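Long-range contacts in cytochrome C-type biogenesis protein ccmF (PDB 6ZMQ), which acts as a membrane-bound heme lyase in cytochrome c maturation, binds heme b, and is probably involved in heme transport across the membrane: residues Ala74-Leu79 and Val104-Ala109; Gly112-Trp117 and Phe153-Thr158; Gln181-Met186 and Gly241-Tyr246; Leu192-Phe197 and Leu304-Thr309. One frame throughout, in Å; residues are numbered along the deposited sequence.

Contact 1: residues Ala74-Leu79 and Val104-Ala109; sequences ALEWAL and VTPWAA
Pro106 lays the CG and CD side of its ring over the outer ends of Leu79 and Glu76, a helix-to-loop packing in which helix 61-81 meets the turn joining helix 99-104 to helix 110-129 within the transmembrane bundle. The turn is evidenced by a backbone bond from Ala108 N to Thr105 O, 2.8 Å. The tip of Leu79 serves two residues: CD1 touches both, lying 3.7 Å from Pro106 CG, and CD2 rests on Thr105 CG2 at 3.7 Å. That methyl is turned to Leu79 because Thr105 places it anti to the backbone N and beside the carbonyl carbon, chi1 of -52° putting OG1 beside the backbone N. Glu76 runs across the proline at about a right angle, bent at chi2 (-120°), and its CG is 3.7 Å from Pro106 CG. With an alanine here, the aliphatic stem and carboxylate beside the proline ring are gone, and Pro106 CG would probably lose much of its cover on that side. Leu75 touches more loosely, CG to Pro106 CB at 4.4 Å, and it also packs on Pro162, Phe163 and Tyr88. From the same turn, Trp107 NE1 is hydrogen-bonded to Ala187 O of helix 185-213, tying this loop to a further helix. All contacts between the two segments are van der Waals; even the carboxylate meets carbon, with Glu76 OE1 3.4 Å from Pro106 CG.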
# COMPACT_ATOMS: atom_id res chain seq x y z
N ALA A 74 1.44 -27.04 -1.62
CA ALA A 74 0.67 -27.89 -2.54
C ALA A 74 0.31 -27.14 -3.81
O ALA A 74 0.36 -27.72 -4.91
CB ALA A 74 -0.59 -28.40 -1.85
N LEU A 75 -0.07 -25.86 -3.70
CA LEU A 75 -0.36 -25.08 -4.90
C LEU A 75 0.90 -24.82 -5.73
O LEU A 75 0.85 -24.88 -6.97
CB LEU A 75 -1.05 -23.77 -4.53
CG LEU A 75 -1.95 -23.13 -5.59
CD1 LEU A 75 -2.80 -24.18 -6.35
CD2 LEU A 75 -2.85 -22.09 -4.95
N GLU A 76 2.03 -24.56 -5.07
CA GLU A 76 3.30 -24.38 -5.78
C GLU A 76 3.79 -25.68 -6.42
O GLU A 76 4.36 -25.66 -7.52
CB GLU A 76 4.39 -23.84 -4.85
CG GLU A 76 4.18 -22.41 -4.40
CD GLU A 76 5.33 -21.50 -4.81
OE1 GLU A 76 5.05 -20.36 -5.24
OE2 GLU A 76 6.50 -21.93 -4.72
N TRP A 77 3.65 -26.79 -5.69
CA TRP A 77 3.85 -28.15 -6.18
C TRP A 77 3.07 -28.41 -7.46
O TRP A 77 3.63 -28.87 -8.45
CB TRP A 77 3.44 -29.11 -5.05
CG TRP A 77 3.70 -30.61 -5.16
CD1 TRP A 77 3.64 -31.40 -6.28
CD2 TRP A 77 4.01 -31.48 -4.07
NE1 TRP A 77 3.90 -32.71 -5.95
CE2 TRP A 77 4.14 -32.79 -4.60
CE3 TRP A 77 4.20 -31.29 -2.70
CZ2 TRP A 77 4.45 -33.89 -3.81
CZ3 TRP A 77 4.51 -32.38 -1.92
CH2 TRP A 77 4.63 -33.67 -2.47
N ALA A 78 1.76 -28.11 -7.44
CA ALA A 78 0.90 -28.35 -8.60
C ALA A 78 1.26 -27.44 -9.77
O ALA A 78 1.21 -27.85 -10.93
CB ALA A 78 -0.56 -28.15 -8.21
N LEU A 79 1.64 -26.19 -9.47
CA LEU A 79 2.05 -25.27 -10.52
C LEU A 79 3.40 -25.63 -11.11
O LEU A 79 3.69 -25.27 -12.26
CB LEU A 79 2.04 -23.85 -9.96
CG LEU A 79 0.65 -23.30 -10.22
CD1 LEU A 79 0.30 -22.18 -9.31
CD2 LEU A 79 0.68 -22.79 -11.62
N VAL A 104 4.82 -17.03 -8.85
CA VAL A 104 3.93 -15.94 -8.48
C VAL A 104 2.53 -16.12 -9.05
O VAL A 104 1.66 -15.27 -8.84
CB VAL A 104 4.52 -14.57 -8.87
CG1 VAL A 104 5.95 -14.44 -8.35
CG2 VAL A 104 4.46 -14.35 -10.38
N THR A 105 2.28 -17.23 -9.74
CA THR A 105 0.94 -17.74 -10.00
C THR A 105 0.17 -18.23 -8.74
O THR A 105 -1.05 -18.04 -8.72
CB THR A 105 1.02 -18.85 -11.06
OG1 THR A 105 1.73 -18.35 -12.19
CG2 THR A 105 -0.35 -19.23 -11.60
N PRO A 106 0.78 -18.79 -7.67
CA PRO A 106 -0.04 -19.11 -6.47
C PRO A 106 -0.67 -17.93 -5.72
O PRO A 106 -1.26 -18.18 -4.67
CB PRO A 106 0.96 -19.83 -5.55
CG PRO A 106 1.83 -20.47 -6.44
CD PRO A 106 2.08 -19.48 -7.51
N TRP A 107 -0.58 -16.68 -6.20
CA TRP A 107 -1.52 -15.65 -5.78
C TRP A 107 -2.05 -14.85 -6.98
O TRP A 107 -2.40 -13.68 -6.81
CB TRP A 107 -0.90 -14.74 -4.71
CG TRP A 107 0.33 -13.97 -5.10
CD1 TRP A 107 0.38 -12.74 -5.69
CD2 TRP A 107 1.70 -14.37 -4.90
NE1 TRP A 107 1.68 -12.35 -5.87
CE2 TRP A 107 2.51 -13.34 -5.41
CE3 TRP A 107 2.31 -15.50 -4.36
CZ2 TRP A 107 3.90 -13.41 -5.38
CZ3 TRP A 107 3.69 -15.57 -4.34
CH2 TRP A 107 4.47 -14.53 -4.85
N ALA A 108 -2.14 -15.47 -8.16
CA ALA A 108 -2.52 -14.75 -9.38
C ALA A 108 -3.99 -14.35 -9.38
O ALA A 108 -4.32 -13.16 -9.44
CB ALA A 108 -2.20 -15.59 -10.62
N ALA A 109 -4.90 -15.32 -9.33
CA ALA A 109 -6.31 -15.01 -9.18
C ALA A 109 -6.71 -15.15 -7.71
O ALA A 109 -5.87 -15.12 -6.81
CB ALA A 109 -7.16 -15.86 -10.11

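Contact 2: residues Gly112-Trp117 and Phe153-Thr158; sequences GSILLW and FGVMAT. With PTY (phosphatidylethanolamine), chain E.
Met156 reaches across to Ile114 and Leu115, from helix 135-157 to helix 110-129, the two arms of an antiparallel transmembrane hairpin whose local axes pass 10.0 Å apart at 157°. Its CB begins 3.9 Å from Ile114 CD1, and CG continues along the same methyl, the two side chains sliding past each other in opposite directions. At SD the partner changes: the sulfur lies 3.9 Å from Leu115 CB, crossing that leucine at about a right angle. The chain then bends at chi3 (-45°), which brings the terminal CE against the backbone of the facing helix, 3.3 Å from Ile114 O and 3.7 Å from Leu115 CA, and also over one face of the Phe153 ring, offset toward its rim. Met156 thus wedges between Ile114 and Leu115 while Phe153 of the same helix presents a ring face to its tip. On the flanks, Ile114 CD1 meets Val155 CG1 at 4.2 Å, and Leu115 CD1 approaches Phe153 CE1 at 4.3 Å. Beyond these, Leu115 packs on Ala71 and Leu75 of helix 61-81, and Phe153 on helix 20-47. Helix 135-157 also borders a bound phosphatidylethanolamine (chain E), whose acyl carbon C36 lies 3.9 Å from Gly154 C.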
# COMPACT_ATOMS: atom_id res chain seq x y z
N GLY A 112 -6.01 -18.65 -4.86
CA GLY A 112 -4.61 -18.72 -4.47
C GLY A 112 -4.15 -17.50 -3.69
O GLY A 112 -3.32 -17.61 -2.78
N SER A 113 -4.71 -16.32 -4.00
CA SER A 113 -4.31 -15.12 -3.28
C SER A 113 -4.87 -15.10 -1.87
O SER A 113 -4.22 -14.60 -0.95
CB SER A 113 -4.71 -13.86 -4.04
OG SER A 113 -6.09 -13.83 -4.31
N ILE A 114 -6.07 -15.67 -1.65
CA ILE A 114 -6.52 -15.75 -0.27
C ILE A 114 -5.81 -16.88 0.47
O ILE A 114 -5.70 -16.84 1.70
CB ILE A 114 -8.06 -15.84 -0.13
CG1 ILE A 114 -8.67 -16.91 -1.03
CG2 ILE A 114 -8.70 -14.51 -0.44
CD1 ILE A 114 -9.94 -17.52 -0.47
N LEU A 115 -5.26 -17.87 -0.26
CA LEU A 115 -4.36 -18.83 0.40
C LEU A 115 -3.06 -18.16 0.86
O LEU A 115 -2.61 -18.38 1.99
CB LEU A 115 -4.06 -20.01 -0.53
CG LEU A 115 -3.10 -21.13 -0.08
CD1 LEU A 115 -3.31 -21.57 1.38
CD2 LEU A 115 -3.18 -22.35 -1.00
N LEU A 116 -2.46 -17.32 0.02
CA LEU A 116 -1.24 -16.60 0.43
C LEU A 116 -1.55 -15.58 1.53
O LEU A 116 -0.73 -15.34 2.43
CB LEU A 116 -0.60 -15.93 -0.80
CG LEU A 116 0.75 -15.19 -0.82
CD1 LEU A 116 0.69 -13.71 -0.42
CD2 LEU A 116 1.76 -15.92 0.08
N TRP A 117 -2.76 -15.01 1.48
CA TRP A 117 -3.25 -14.06 2.48
C TRP A 117 -3.41 -14.73 3.84
O TRP A 117 -2.95 -14.20 4.87
CB TRP A 117 -4.59 -13.53 1.97
CG TRP A 117 -5.06 -12.29 2.57
CD1 TRP A 117 -4.51 -11.63 3.62
CD2 TRP A 117 -6.19 -11.52 2.15
NE1 TRP A 117 -5.22 -10.50 3.88
CE2 TRP A 117 -6.26 -10.40 2.99
CE3 TRP A 117 -7.14 -11.66 1.13
CZ2 TRP A 117 -7.25 -9.44 2.88
CZ3 TRP A 117 -8.12 -10.69 1.01
CH2 TRP A 117 -8.16 -9.59 1.88
N PHE A 153 -9.84 -19.28 6.12
CA PHE A 153 -9.86 -20.67 5.70
C PHE A 153 -11.28 -21.21 5.55
O PHE A 153 -11.51 -22.12 4.74
CB PHE A 153 -9.00 -21.50 6.64
CG PHE A 153 -7.52 -21.33 6.37
CD1 PHE A 153 -6.91 -22.04 5.36
CD2 PHE A 153 -6.77 -20.40 7.08
CE1 PHE A 153 -5.56 -21.87 5.08
CE2 PHE A 153 -5.42 -20.22 6.82
CZ PHE A 153 -4.82 -20.96 5.81
N GLY A 154 -12.26 -20.64 6.26
CA GLY A 154 -13.66 -20.89 5.94
C GLY A 154 -14.04 -20.38 4.56
O GLY A 154 -14.62 -21.11 3.76
N VAL A 155 -13.66 -19.13 4.24
CA VAL A 155 -13.98 -18.54 2.94
C VAL A 155 -13.11 -19.16 1.84
O VAL A 155 -13.31 -18.89 0.65
CB VAL A 155 -13.83 -17.00 2.99
CG1 VAL A 155 -12.38 -16.53 2.76
CG2 VAL A 155 -14.79 -16.30 2.04
N MET A 156 -12.05 -19.86 2.23
CA MET A 156 -11.29 -20.68 1.30
C MET A 156 -11.86 -22.09 1.17
O MET A 156 -11.56 -22.79 0.20
CB MET A 156 -9.84 -20.73 1.76
CG MET A 156 -8.79 -20.99 0.70
SD MET A 156 -7.17 -21.06 1.50
CE MET A 156 -7.24 -19.64 2.60
N ALA A 157 -12.60 -22.58 2.17
CA ALA A 157 -13.05 -23.96 2.11
C ALA A 157 -14.48 -24.16 1.62
O ALA A 157 -14.69 -24.99 0.73
CB ALA A 157 -12.93 -24.64 3.48
N THR A 158 -15.47 -23.41 2.12
CA THR A 158 -16.83 -23.69 1.67
C THR A 158 -17.10 -22.99 0.34
O THR A 158 -17.77 -23.53 -0.54
CB THR A 158 -17.89 -23.32 2.74
OG1 THR A 158 -19.20 -23.51 2.19
CG2 THR A 158 -17.77 -21.88 3.28
C1 PTY E . -24.17 -17.39 0.44
C2 PTY E . -28.75 -16.36 -4.96
C3 PTY E . -27.72 -15.40 -4.37
O4 PTY E . -23.00 -18.03 0.02
C5 PTY E . -24.16 -15.24 -0.90
C6 PTY E . -24.02 -15.87 0.50
O7 PTY E . -22.81 -15.48 1.13
C8 PTY E . -22.90 -15.14 2.51
O10 PTY E . -23.93 -15.28 3.07
C11 PTY E . -21.70 -14.59 3.30
C12 PTY E . -21.97 -14.47 4.81
C13 PTY E . -21.07 -13.42 5.51
C14 PTY E . -20.51 -13.89 6.86
C15 PTY E . -19.13 -13.29 7.15
C16 PTY E . -18.84 -13.10 8.65
C17 PTY E . -17.59 -13.88 9.08
C18 PTY E . -16.85 -13.25 10.26
C19 PTY E . -15.75 -14.19 10.77
C20 PTY E . -15.24 -13.74 12.15
C21 PTY E . -14.61 -14.92 12.91
C22 PTY E . -14.99 -14.88 14.39
C23 PTY E . -14.07 -13.92 15.17
C24 PTY E . -14.36 -14.00 16.67
C25 PTY E . -13.33 -13.22 17.49
C26 PTY E . -14.01 -12.10 18.27
C27 PTY E . -13.36 -11.92 19.64
C28 PTY E . -13.70 -10.52 20.16
C29 PTY E . -13.62 -10.46 21.68
C30 PTY E . -22.92 -19.35 0.50
C31 PTY E . -22.43 -19.60 1.93
O30 PTY E . -23.24 -20.26 -0.19
C32 PTY E . -21.11 -18.87 2.15
C33 PTY E . -20.70 -18.87 3.62
C34 PTY E . -19.27 -18.35 3.76
C35 PTY E . -18.87 -18.27 5.24
C36 PTY E . -17.36 -18.42 5.41
C37 PTY E . -17.06 -19.03 6.78
C38 PTY E . -16.21 -18.06 7.60
C39 PTY E . -16.07 -18.55 9.04
C40 PTY E . -16.95 -17.70 9.96
C41 PTY E . -16.59 -17.92 11.43
C42 PTY E . -17.46 -19.04 12.01
C43 PTY E . -17.53 -18.89 13.53
C44 PTY E . -16.63 -19.94 14.16
P1 PTY E . -26.39 -15.97 -2.19
O11 PTY E . -26.66 -16.13 -3.81
O12 PTY E . -26.95 -14.66 -1.71
O13 PTY E . -27.13 -17.09 -1.49
O14 PTY E . -24.78 -16.10 -1.83
N1 PTY E . -30.04 -16.12 -4.33

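Contact 3: residues Gln181-Met186 and Gly241-Tyr246; sequences QNHWMM and GMWWSY
The indole of Trp244 carries Met185 CB and Met186 N over one face and has Met186 CE at its edge, in plane. The CB placement is a CH-pi contact, 4.3 Å from Met185 CB to the centroid of the five-membered ring and 20° off its normal. Trp243 is met at its edge instead: Met185 SD lies 3.5 Å from Trp243 CE3, a Met-aromatic contact, and His183 NE2 is 3.3 Å from Trp243 CH2. The His183 and Trp243 rings are oblique, with planes at 46°, while His183 and Trp244 are nearly parallel but slid apart. His183 NE2 also sits over the centre of the Trp184 ring. Met185 reaches both indoles because its CG is anti to the backbone N (chi1 -167°) and the chain then bends, bringing SD 3.9 Å from Trp244 CB. Met186 CG lies on the far rim, 3.6 Å from Trp244 CH2. Replacing Trp244 by an alanine removes the indole face under Met185 CB, and a gap would probably open there, with Met186 freer to turn. This aromatic cluster joins the start of helix 185-213 to helix 224-247; around it, Trp243 meets Trp631 of helix 627-644 edge-to-face, Trp184 touches helix 99-104, and Tyr246 OH is hydrogen-bonded to Thr624 OG1 of strand 617-625.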
# COMPACT_ATOMS: atom_id res chain seq x y z
N GLN A 181 0.22 -11.05 -17.90
CA GLN A 181 0.96 -9.79 -18.17
C GLN A 181 2.39 -9.97 -18.65
O GLN A 181 2.74 -11.01 -19.16
CB GLN A 181 1.04 -9.05 -16.84
CG GLN A 181 1.12 -10.00 -15.67
CD GLN A 181 2.35 -10.86 -15.64
OE1 GLN A 181 3.38 -10.55 -16.22
NE2 GLN A 181 2.25 -11.96 -14.92
N ASN A 182 3.17 -8.93 -18.39
CA ASN A 182 4.59 -8.88 -18.73
C ASN A 182 5.39 -8.01 -17.76
O ASN A 182 6.41 -7.44 -18.16
CB ASN A 182 4.79 -8.41 -20.18
CG ASN A 182 4.21 -7.03 -20.44
OD1 ASN A 182 3.06 -6.89 -20.84
ND2 ASN A 182 5.04 -6.00 -20.25
N HIS A 183 4.97 -7.90 -16.50
CA HIS A 183 5.80 -7.20 -15.53
C HIS A 183 5.68 -7.89 -14.18
O HIS A 183 4.69 -8.55 -13.87
CB HIS A 183 5.42 -5.72 -15.38
CG HIS A 183 6.46 -4.88 -14.70
ND1 HIS A 183 7.64 -4.51 -15.31
CD2 HIS A 183 6.50 -4.33 -13.46
CE1 HIS A 183 8.36 -3.77 -14.48
NE2 HIS A 183 7.69 -3.65 -13.34
N TRP A 184 6.74 -7.73 -13.38
CA TRP A 184 6.93 -8.40 -12.10
C TRP A 184 6.21 -7.72 -10.94
O TRP A 184 5.99 -8.38 -9.92
CB TRP A 184 8.44 -8.51 -11.81
CG TRP A 184 9.36 -7.38 -12.34
CD1 TRP A 184 9.82 -7.21 -13.62
CD2 TRP A 184 9.92 -6.30 -11.57
NE1 TRP A 184 10.61 -6.09 -13.69
CE2 TRP A 184 10.69 -5.52 -12.45
CE3 TRP A 184 9.83 -5.92 -10.23
CZ2 TRP A 184 11.38 -4.38 -12.03
CZ3 TRP A 184 10.52 -4.79 -9.82
CH2 TRP A 184 11.28 -4.03 -10.71
N MET A 185 5.85 -6.44 -11.07
CA MET A 185 5.18 -5.75 -9.96
C MET A 185 3.75 -6.25 -9.77
O MET A 185 3.24 -6.23 -8.64
CB MET A 185 5.23 -4.23 -10.16
CG MET A 185 4.86 -3.40 -8.91
SD MET A 185 5.87 -1.92 -8.71
CE MET A 185 7.44 -2.69 -8.31
N MET A 186 3.13 -6.81 -10.81
CA MET A 186 1.85 -7.53 -10.64
C MET A 186 2.00 -8.79 -9.79
O MET A 186 1.00 -9.33 -9.30
CB MET A 186 1.24 -7.84 -12.02
CG MET A 186 -0.31 -7.93 -11.99
SD MET A 186 -1.17 -8.61 -13.43
CE MET A 186 -1.12 -7.18 -14.52
N GLY A 241 2.59 1.12 -6.66
CA GLY A 241 1.45 1.17 -7.56
C GLY A 241 1.42 2.43 -8.41
O GLY A 241 1.06 2.39 -9.59
N MET A 242 1.82 3.57 -7.81
CA MET A 242 2.01 4.81 -8.56
C MET A 242 3.04 4.68 -9.68
O MET A 242 2.76 5.06 -10.83
CB MET A 242 2.45 5.92 -7.60
CG MET A 242 1.38 6.84 -7.05
SD MET A 242 2.15 7.82 -5.75
CE MET A 242 1.55 9.45 -6.14
N TRP A 243 4.23 4.13 -9.34
CA TRP A 243 5.31 3.97 -10.32
C TRP A 243 4.91 3.02 -11.44
O TRP A 243 5.23 3.26 -12.61
CB TRP A 243 6.58 3.45 -9.63
CG TRP A 243 7.65 2.99 -10.62
CD1 TRP A 243 8.58 3.77 -11.23
CD2 TRP A 243 7.86 1.65 -11.12
NE1 TRP A 243 9.36 3.01 -12.08
CE2 TRP A 243 8.94 1.71 -12.03
CE3 TRP A 243 7.24 0.42 -10.91
CZ2 TRP A 243 9.41 0.59 -12.71
CZ3 TRP A 243 7.71 -0.70 -11.58
CH2 TRP A 243 8.79 -0.61 -12.47
N TRP A 244 4.20 1.95 -11.08
CA TRP A 244 3.83 0.94 -12.05
C TRP A 244 2.74 1.45 -12.99
O TRP A 244 2.80 1.20 -14.20
CB TRP A 244 3.42 -0.32 -11.28
CG TRP A 244 2.82 -1.43 -12.05
CD1 TRP A 244 3.05 -1.79 -13.34
CD2 TRP A 244 1.89 -2.38 -11.54
NE1 TRP A 244 2.30 -2.88 -13.69
CE2 TRP A 244 1.58 -3.26 -12.59
CE3 TRP A 244 1.27 -2.56 -10.30
CZ2 TRP A 244 0.69 -4.31 -12.44
CZ3 TRP A 244 0.41 -3.61 -10.15
CH2 TRP A 244 0.10 -4.45 -11.21
N SER A 245 1.77 2.19 -12.44
CA SER A 245 0.72 2.78 -13.26
C SER A 245 1.26 3.86 -14.19
O SER A 245 0.75 4.05 -15.30
CB SER A 245 -0.38 3.34 -12.35
OG SER A 245 -1.22 4.24 -13.05
N TYR A 246 2.30 4.58 -13.76
CA TYR A 246 2.90 5.56 -14.67
C TYR A 246 3.75 4.87 -15.74
O TYR A 246 3.48 5.02 -16.94
CB TYR A 246 3.74 6.58 -13.91
CG TYR A 246 4.11 7.81 -14.72
CD1 TYR A 246 3.18 8.80 -15.01
CD2 TYR A 246 5.38 7.95 -15.24
CE1 TYR A 246 3.53 9.93 -15.74
CE2 TYR A 246 5.74 9.07 -15.98
CZ TYR A 246 4.82 10.06 -16.22
OH TYR A 246 5.20 11.15 -16.97

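Contact 4: residues Leu192-Phe197 and Leu304-Thr309; sequences LMYLGF and LGTFLT. With PTY (phosphatidylethanolamine), chain F.
Thr306 sets its methyl against the backbone of helix 185-213, CG2 lying 3.5 Å from Met193 O and 3.9 Å from Phe197 CB. Tyr194 crosses Thr306 at a slant, with CD1 4.0 Å from Thr306 CB, and directs the edge of its ring at the carbonyl, Thr306 O lying in the ring plane 3.7 Å from Tyr194 CE1. Farther along, Met193 SD touches Thr309 CG2 at 3.7 Å where helix 288-307 gives way to loop. The second shell fixes these groups. Thr306 turns OG1 between its backbone N and carbonyl carbon (chi1 40°), where it is hydrogen-bonded to Thr302 O and Leu303 O of its own helix; Thr309 OG1 gives a weak bond to Thr306 O at 3.4 Å. The Tyr194 ring is stacked with Trp117 of helix 110-129, and Phe197 meets both Trp117 and Phe299, which locates this helix pair within the transmembrane bundle. On another side of helix 185-213 lies a phosphatidylethanolamine (chain F), its acyl carbon C37 3.7 Å from Leu195 CD2. Because the Thr306 hydroxyl is satisfied inside its own helix, the threonine offers the neighbouring helix mainly carbon, and the buried interface is held by van der Waals packing, partly of carbon on carbonyl oxygen.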
# COMPACT_ATOMS: atom_id res chain seq x y z
N LEU A 192 2.86 -6.88 -1.02
CA LEU A 192 3.16 -5.64 -0.31
C LEU A 192 1.97 -5.12 0.49
O LEU A 192 2.14 -4.49 1.54
CB LEU A 192 3.62 -4.57 -1.30
CG LEU A 192 5.10 -4.25 -1.37
CD1 LEU A 192 5.41 -3.51 -0.12
CD2 LEU A 192 5.99 -5.49 -1.46
N MET A 193 0.76 -5.35 -0.01
CA MET A 193 -0.40 -4.98 0.79
C MET A 193 -0.85 -6.08 1.73
O MET A 193 -1.33 -5.76 2.83
CB MET A 193 -1.52 -4.48 -0.12
CG MET A 193 -1.35 -2.99 -0.34
SD MET A 193 -2.40 -2.11 -1.49
CE MET A 193 -1.08 -1.34 -2.40
N TYR A 194 -0.69 -7.36 1.34
CA TYR A 194 -1.14 -8.46 2.21
C TYR A 194 -0.34 -8.50 3.50
O TYR A 194 -0.92 -8.52 4.60
CB TYR A 194 -1.05 -9.81 1.48
CG TYR A 194 -2.01 -10.02 0.31
CD1 TYR A 194 -3.09 -9.17 0.09
CD2 TYR A 194 -1.82 -11.08 -0.58
CE1 TYR A 194 -3.95 -9.35 -0.99
CE2 TYR A 194 -2.67 -11.28 -1.65
CZ TYR A 194 -3.73 -10.41 -1.85
OH TYR A 194 -4.57 -10.62 -2.93
N LEU A 195 1.00 -8.37 3.36
CA LEU A 195 1.92 -8.11 4.46
C LEU A 195 1.49 -6.92 5.29
O LEU A 195 1.42 -7.01 6.53
CB LEU A 195 3.32 -7.84 3.89
CG LEU A 195 4.17 -8.97 3.34
CD1 LEU A 195 5.46 -8.43 2.73
CD2 LEU A 195 4.47 -9.91 4.47
N GLY A 196 1.13 -5.82 4.61
CA GLY A 196 0.71 -4.62 5.31
C GLY A 196 -0.54 -4.85 6.14
O GLY A 196 -0.55 -4.51 7.33
N PHE A 197 -1.50 -5.62 5.58
CA PHE A 197 -2.73 -5.92 6.30
C PHE A 197 -2.44 -6.76 7.53
O PHE A 197 -2.91 -6.43 8.63
CB PHE A 197 -3.73 -6.65 5.39
CG PHE A 197 -4.90 -7.31 6.13
CD1 PHE A 197 -6.01 -6.58 6.47
CD2 PHE A 197 -4.88 -8.68 6.44
CE1 PHE A 197 -7.07 -7.18 7.14
CE2 PHE A 197 -5.94 -9.27 7.12
CZ PHE A 197 -7.04 -8.53 7.46
N LEU A 304 -10.60 -4.19 3.35
CA LEU A 304 -11.38 -3.93 2.14
C LEU A 304 -10.52 -3.38 1.01
O LEU A 304 -10.92 -3.44 -0.16
CB LEU A 304 -12.55 -3.00 2.46
CG LEU A 304 -13.89 -3.26 1.75
CD1 LEU A 304 -14.13 -4.75 1.50
CD2 LEU A 304 -15.08 -2.68 2.53
N GLY A 305 -9.34 -2.84 1.32
CA GLY A 305 -8.39 -2.47 0.29
C GLY A 305 -7.61 -3.64 -0.26
O GLY A 305 -7.24 -3.65 -1.44
N THR A 306 -7.33 -4.65 0.58
CA THR A 306 -6.58 -5.79 0.08
C THR A 306 -7.48 -6.74 -0.70
O THR A 306 -7.01 -7.44 -1.60
CB THR A 306 -5.92 -6.56 1.23
OG1 THR A 306 -6.82 -6.64 2.34
CG2 THR A 306 -4.69 -5.84 1.70
N PHE A 307 -8.77 -6.77 -0.36
CA PHE A 307 -9.72 -7.57 -1.13
C PHE A 307 -9.98 -6.96 -2.52
O PHE A 307 -10.25 -7.70 -3.47
CB PHE A 307 -11.02 -7.71 -0.32
CG PHE A 307 -12.26 -7.99 -1.14
CD1 PHE A 307 -12.46 -9.24 -1.71
CD2 PHE A 307 -13.24 -7.03 -1.28
CE1 PHE A 307 -13.61 -9.51 -2.45
CE2 PHE A 307 -14.39 -7.29 -2.02
CZ PHE A 307 -14.57 -8.53 -2.60
N LEU A 308 -9.81 -5.65 -2.67
CA LEU A 308 -10.22 -4.99 -3.90
C LEU A 308 -9.05 -4.24 -4.55
O LEU A 308 -9.23 -3.14 -5.08
CB LEU A 308 -11.37 -4.02 -3.65
CG LEU A 308 -12.80 -4.56 -3.73
CD1 LEU A 308 -13.76 -3.52 -3.15
CD2 LEU A 308 -13.20 -4.97 -5.14
N THR A 309 -7.85 -4.82 -4.53
CA THR A 309 -6.77 -4.22 -5.31
C THR A 309 -6.84 -4.66 -6.77
O THR A 309 -7.81 -5.28 -7.22
CB THR A 309 -5.40 -4.55 -4.71
OG1 THR A 309 -5.37 -5.88 -4.19
CG2 THR A 309 -5.03 -3.54 -3.64
C1 PTY F . 7.86 -7.75 14.28
C2 PTY F . 7.73 -3.54 20.50
C3 PTY F . 8.31 -4.95 20.36
O4 PTY F . 7.46 -8.53 13.19
C5 PTY F . 9.45 -7.71 16.25
C6 PTY F . 9.00 -8.47 15.00
O7 PTY F . 10.07 -8.54 14.09
C8 PTY F . 10.72 -9.77 13.95
O10 PTY F . 11.04 -10.40 14.90
C11 PTY F . 11.05 -10.29 12.55
C12 PTY F . 11.51 -11.75 12.62
C13 PTY F . 11.82 -12.32 11.23
C14 PTY F . 12.96 -11.55 10.56
C15 PTY F . 13.53 -12.35 9.39
C16 PTY F . 14.16 -11.37 8.40
C17 PTY F . 14.15 -11.93 6.98
C18 PTY F . 13.16 -11.22 6.04
C19 PTY F . 12.99 -9.72 6.31
C20 PTY F . 12.90 -8.93 5.00
C21 PTY F . 11.59 -9.21 4.26
C22 PTY F . 11.55 -8.40 2.97
C23 PTY F . 10.12 -8.11 2.50
C24 PTY F . 9.80 -8.96 1.27
C25 PTY F . 9.15 -8.10 0.18
C26 PTY F . 9.07 -8.88 -1.14
C27 PTY F . 9.05 -7.91 -2.32
C28 PTY F . 9.65 -8.61 -3.53
C29 PTY F . 10.40 -7.60 -4.41
C30 PTY F . 7.04 -7.81 12.06
C31 PTY F . 6.83 -8.53 10.73
O30 PTY F . 6.83 -6.64 12.14
C32 PTY F . 8.06 -9.30 10.25
C33 PTY F . 7.79 -9.79 8.82
C34 PTY F . 9.00 -9.52 7.93
C35 PTY F . 8.52 -9.27 6.50
C36 PTY F . 7.92 -10.57 5.95
C37 PTY F . 8.12 -10.65 4.43
C38 PTY F . 7.54 -11.94 3.86
C39 PTY F . 7.66 -12.00 2.33
C40 PTY F . 7.96 -13.43 1.89
C41 PTY F . 8.26 -13.47 0.39
C42 PTY F . 9.75 -13.26 0.17
C43 PTY F . 10.34 -14.52 -0.46
C44 PTY F . 11.59 -14.12 -1.23
P1 PTY F . 8.75 -6.90 18.66
O11 PTY F . 8.31 -5.35 19.01
O12 PTY F . 8.01 -7.83 19.60
O13 PTY F . 10.23 -7.07 18.92
O14 PTY F . 8.40 -7.27 17.08
N1 PTY F . 8.02 -3.03 21.83

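How the contacts relate
Contacts 1, 2 and 4 are buried, whereas contact 3 lies at the surface and packs two methionines and an imidazole against two indoles, where the buried contacts are mainly aliphatic with at most a ring or two. Contacts 3 and 4 share helix 185-213, used at its start by contact 3 and farther along by contact 4; their segments alternate in the sequence, yet their atoms do not touch. Contacts 1 and 2 abut, since Leu75 CD2 packs on Gly112 CA at 3.8 Å. Contact 2 in turn meets contact 4, Leu116 CD1 lying 3.6 Å from Tyr194 CD2, so helix 110-129 links the three buried contacts. Lipid tails border contacts 2 and 4, while contact 1 packs a loop against a helix.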